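PDB 3QEC: putative carbohydrate binding protein, which binds heparin and suramin, probably binds carbohydrates, and may take part in carbohydrate transport and biofilm formation. Local coordinates for residues Gln19-Leu30 with Gly97-Asn106. Sequence-based numbering, arbitrary orientation.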
loop_
_atom_site.group_PDB
_atom_site.type_symbol
_atom_site.label_atom_id
_atom_site.label_comp_id
_atom_site.label_asym_id
_atom_site.label_seq_id
_atom_site.Cartn_x
_atom_site.Cartn_y
_atom_site.Cartn_z
ATOM N N GLN A 19 16.205 -9.646 5.329
ATOM C CA GLN A 19 15.998 -10.339 6.612
ATOM C C GLN A 19 14.503 -10.718 6.654
ATOM O O GLN A 19 13.668 -9.857 6.341
ATOM C CB GLN A 19 16.417 -9.443 7.783
ATOM C CG GLN A 19 17.925 -9.164 7.812
ATOM C CD GLN A 19 18.334 -8.397 9.036
ATOM O OE1 GLN A 19 17.901 -8.687 10.168
ATOM N NE2 GLN A 19 19.175 -7.390 8.833
ATOM N N GLN A 20 14.153 -11.987 6.968
ATOM C CA GLN A 20 12.780 -12.501 6.922
ATOM C C GLN A 20 12.175 -12.746 8.328
ATOM O O GLN A 20 11.042 -13.235 8.426
ATOM C CB GLN A 20 12.753 -13.798 6.068
ATOM C CG GLN A 20 12.864 -13.530 4.552
ATOM C CD GLN A 20 13.670 -14.548 3.766
ATOM O OE1 GLN A 20 13.404 -15.761 3.803
ATOM N NE2 GLN A 20 14.634 -14.062 2.969
ATOM N N VAL A 21 12.919 -12.407 9.413
ATOM C CA VAL A 21 12.521 -12.590 10.824
ATOM C C VAL A 21 12.810 -11.271 11.572
ATOM O O VAL A 21 13.714 -10.536 11.174
ATOM C CB VAL A 21 13.154 -13.824 11.512
ATOM C CG1 VAL A 21 12.673 -15.113 10.853
ATOM C CG2 VAL A 21 14.688 -13.752 11.545
ATOM N N GLY A 22 12.027 -10.943 12.596
ATOM C CA GLY A 22 12.217 -9.673 13.296
ATOM C C GLY A 22 11.300 -9.420 14.473
ATOM O O GLY A 22 10.462 -10.265 14.793
ATOM N N GLU A 23 11.458 -8.236 15.115
ATOM C CA GLU A 23 10.756 -7.791 16.330
ATOM C C GLU A 23 10.077 -6.412 16.182
ATOM O O GLU A 23 9.448 -5.948 17.130
ATOM C CB GLU A 23 11.740 -7.719 17.517
ATOM C CG GLU A 23 12.365 -9.046 17.931
ATOM C CD GLU A 23 11.616 -9.964 18.885
ATOM O OE1 GLU A 23 10.371 -9.861 18.997
ATOM O OE2 GLU A 23 12.285 -10.830 19.494
ATOM N N GLY A 24 10.233 -5.770 15.031
ATOM C CA GLY A 24 9.682 -4.446 14.772
ATOM C C GLY A 24 8.170 -4.346 14.800
ATOM O O GLY A 24 7.468 -5.281 14.412
ATOM N N VAL A 25 7.676 -3.194 15.272
ATOM C CA VAL A 25 6.257 -2.836 15.396
ATOM C C VAL A 25 5.967 -1.626 14.496
ATOM O O VAL A 25 6.668 -0.622 14.595
ATOM C CB VAL A 25 5.904 -2.533 16.890
ATOM C CG1 VAL A 25 4.557 -1.832 17.021
ATOM C CG2 VAL A 25 5.940 -3.796 17.737
ATOM N N ILE A 26 4.951 -1.723 13.628
ATOM C CA ILE A 26 4.513 -0.626 12.742
ATOM C C ILE A 26 3.064 -0.291 13.090
ATOM O O ILE A 26 2.231 -1.193 13.190
ATOM C CB ILE A 26 4.701 -0.921 11.212
ATOM C CG1 ILE A 26 6.199 -1.090 10.852
ATOM C CG2 ILE A 26 4.063 0.185 10.344
ATOM C CD1 ILE A 26 6.515 -1.353 9.343
ATOM N N ASN A 27 2.787 1.004 13.315
ATOM C CA ASN A 27 1.451 1.566 13.596
ATOM C C ASN A 27 1.141 2.612 12.568
ATOM O O ASN A 27 2.034 3.333 12.127
ATOM C CB ASN A 27 1.364 2.198 14.992
ATOM C CG ASN A 27 1.889 1.330 16.092
ATOM O OD1 ASN A 27 3.016 1.507 16.566
ATOM N ND2 ASN A 27 1.091 0.374 16.516
ATOM N N GLY A 28 -0.118 2.749 12.225
ATOM C CA GLY A 28 -0.473 3.771 11.264
ATOM C C GLY A 28 -1.946 4.011 11.134
ATOM O O GLY A 28 -2.756 3.328 11.766
ATOM N N ASP A 29 -2.273 4.978 10.273
ATOM C CA ASP A 29 -3.622 5.433 9.968
ATOM C C ASP A 29 -3.790 5.552 8.480
ATOM O O ASP A 29 -2.881 6.030 7.788
ATOM C CB ASP A 29 -3.900 6.779 10.653
ATOM C CG ASP A 29 -3.899 6.696 12.169
ATOM O OD1 ASP A 29 -4.862 6.131 12.735
ATOM O OD2 ASP A 29 -2.939 7.194 12.788
ATOM N N LEU A 30 -4.939 5.069 7.977
ATOM C CA LEU A 30 -5.280 5.113 6.559
ATOM C C LEU A 30 -6.475 6.027 6.322
ATOM O O LEU A 30 -7.519 5.881 6.983
ATOM C CB LEU A 30 -5.566 3.696 6.005
ATOM C CG LEU A 30 -6.204 3.607 4.604
ATOM C CD1 LEU A 30 -5.205 3.957 3.506
ATOM C CD2 LEU A 30 -6.786 2.238 4.362
ATOM N N GLY A 97 -9.736 3.333 11.079
ATOM C CA GLY A 97 -8.702 3.377 10.051
ATOM C C GLY A 97 -7.293 3.096 10.543
ATOM O O GLY A 97 -6.329 3.345 9.811
ATOM N N ARG A 98 -7.158 2.572 11.779
ATOM C CA ARG A 98 -5.860 2.264 12.379
ATOM C C ARG A 98 -5.460 0.843 12.044
ATOM O O ARG A 98 -6.297 -0.056 12.115
ATOM C CB ARG A 98 -5.856 2.461 13.915
ATOM C CG ARG A 98 -6.546 3.741 14.410
ATOM C CD ARG A 98 -6.454 3.909 15.917
ATOM N NE ARG A 98 -7.747 4.253 16.519
ATOM C CZ ARG A 98 -8.537 3.394 17.163
ATOM N NH1 ARG A 98 -8.171 2.125 17.311
ATOM N NH2 ARG A 98 -9.690 3.800 17.678
ATOM N N PHE A 99 -4.180 0.646 11.667
ATOM C CA PHE A 99 -3.590 -0.659 11.365
ATOM C C PHE A 99 -2.333 -0.879 12.214
ATOM O O PHE A 99 -1.720 0.087 12.675
ATOM C CB PHE A 99 -3.260 -0.795 9.868
ATOM C CG PHE A 99 -2.291 0.223 9.311
ATOM C CD1 PHE A 99 -0.913 0.054 9.460
ATOM C CD2 PHE A 99 -2.751 1.325 8.589
ATOM C CE1 PHE A 99 -0.018 0.993 8.946
ATOM C CE2 PHE A 99 -1.853 2.257 8.056
ATOM C CZ PHE A 99 -0.491 2.082 8.233
ATOM N N ASP A 100 -1.951 -2.150 12.407
ATOM C CA ASP A 100 -0.788 -2.543 13.199
ATOM C C ASP A 100 -0.113 -3.771 12.581
ATOM O O ASP A 100 -0.809 -4.667 12.107
ATOM C CB ASP A 100 -1.207 -2.849 14.662
ATOM C CG ASP A 100 -1.934 -1.717 15.370
ATOM O OD1 ASP A 100 -1.254 -0.830 15.920
ATOM O OD2 ASP A 100 -3.184 -1.699 15.335
ATOM N N PHE A 101 1.226 -3.821 12.609
ATOM C CA PHE A 101 2.043 -4.943 12.156
ATOM C C PHE A 101 2.982 -5.309 13.277
ATOM O O PHE A 101 3.451 -4.419 13.990
ATOM C CB PHE A 101 2.837 -4.613 10.888
ATOM C CG PHE A 101 2.048 -4.441 9.611
ATOM C CD1 PHE A 101 1.561 -3.187 9.239
ATOM C CD2 PHE A 101 1.872 -5.510 8.734
ATOM C CE1 PHE A 101 0.864 -3.015 8.033
ATOM C CE2 PHE A 101 1.178 -5.337 7.525
ATOM C CZ PHE A 101 0.674 -4.090 7.185
ATOM N N ASP A 102 3.251 -6.606 13.457
ATOM C CA ASP A 102 4.147 -7.079 14.503
ATOM C C ASP A 102 5.245 -7.958 13.882
ATOM O O ASP A 102 5.087 -8.425 12.748
ATOM C CB ASP A 102 3.358 -7.821 15.602
ATOM C CG ASP A 102 2.594 -9.036 15.126
ATOM O OD1 ASP A 102 3.228 -10.117 14.966
ATOM O OD2 ASP A 102 1.362 -8.915 14.909
ATOM N N HIS A 103 6.363 -8.161 14.617
ATOM C CA HIS A 103 7.523 -8.967 14.203
ATOM C C HIS A 103 8.055 -8.563 12.805
ATOM O O HIS A 103 8.390 -9.420 11.984
ATOM C CB HIS A 103 7.197 -10.468 14.277
ATOM C CG HIS A 103 6.931 -10.924 15.677
ATOM N ND1 HIS A 103 5.640 -11.097 16.148
ATOM C CD2 HIS A 103 7.796 -11.128 16.696
ATOM C CE1 HIS A 103 5.762 -11.441 17.419
ATOM N NE2 HIS A 103 7.041 -11.468 17.796
ATOM N N ILE A 104 8.174 -7.246 12.565
ATOM C CA ILE A 104 8.669 -6.717 11.300
ATOM C C ILE A 104 10.213 -6.719 11.287
ATOM O O ILE A 104 10.853 -6.063 12.123
ATOM C CB ILE A 104 8.070 -5.307 10.963
ATOM C CG1 ILE A 104 6.535 -5.351 10.815
ATOM C CG2 ILE A 104 8.722 -4.658 9.716
ATOM C CD1 ILE A 104 5.960 -6.566 10.024
ATOM N N PRO A 105 10.813 -7.407 10.285
ATOM C CA PRO A 105 12.279 -7.419 10.165
ATOM C C PRO A 105 12.886 -6.070 9.796
ATOM O O PRO A 105 12.210 -5.194 9.255
ATOM C CB PRO A 105 12.519 -8.399 9.004
ATOM C CG PRO A 105 11.304 -9.231 8.943
ATOM C CD PRO A 105 10.206 -8.266 9.251
ATOM N N ASN A 106 14.180 -5.925 10.073
ATOM C CA ASN A 106 14.999 -4.793 9.661
ATOM C C ASN A 106 15.008 -4.782 8.138
ATOM O O ASN A 106 15.176 -5.842 7.528
ATOM C CB ASN A 106 16.410 -4.977 10.223
ATOM C CG ASN A 106 17.412 -3.909 9.880
ATOM O OD1 ASN A 106 17.847 -3.148 10.737
ATOM N ND2 ASN A 106 17.915 -3.924 8.668
HETATM O O HOH W 1 15.348 -8.152 11.397
HETATM O O HOH W 2 16.635 -6.680 5.403
HETATM O O HOH W 3 7.010 -7.454 17.454
HETATM O O HOH W 4 8.473 -12.288 20.234
#
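Phe99 lays its ring across Gly28, whose CA stands 3.7 Å from the ring centroid and over the face, a CH-pi contact. Its CG sits between the backbone N and the carbonyl carbon (chi1 59°), carrying the ring across the pair. Gly28 has no side chain to prevent this, and Ile26 CG2 comes up at the ring's edge. Ile26 sets its CB against Phe101 CB and sends CD1 to Ile104 CG2, 4.0 Å away, the two isoleucines crossing at about a right angle. This is the tight, apolar side of antiparallel strands 24-30 and 98-102, with Ile26-Phe101 and Gly28-Phe99 as hydrogen-bonded pairs. A G1 beta bulge, His103 and Ile104 opposite Gly24, shifts the register by one.

The face carrying Asn27, Asp29, Arg98 and Asp100 is polar and partly open to solvent. In one of two Asp100 conformers, OD1 takes a hydrogen bond from Asn27 ND2 (2.7 Å) in the Asn27 amide plane, doubtful as a permanent link. Asp29 OD1 touches Arg98 CG (3.4 Å), while salt bridges take Asp29 OD2 to Lys145 and Arg98 NH1 to Asp94. At the bulge a water joins Glu23 O to His103 N; past it, two more link Gln19 to Asn106.

Strand 146-148 runs parallel to 24-33; strands 46-51 and 107-120 of the second sheet pack against the apolar face: Leu49 on Ile26, Phe101 and Ile104, Val47 on Phe99, Ile111 on both phenylalanines, Tyr109 on Ile104.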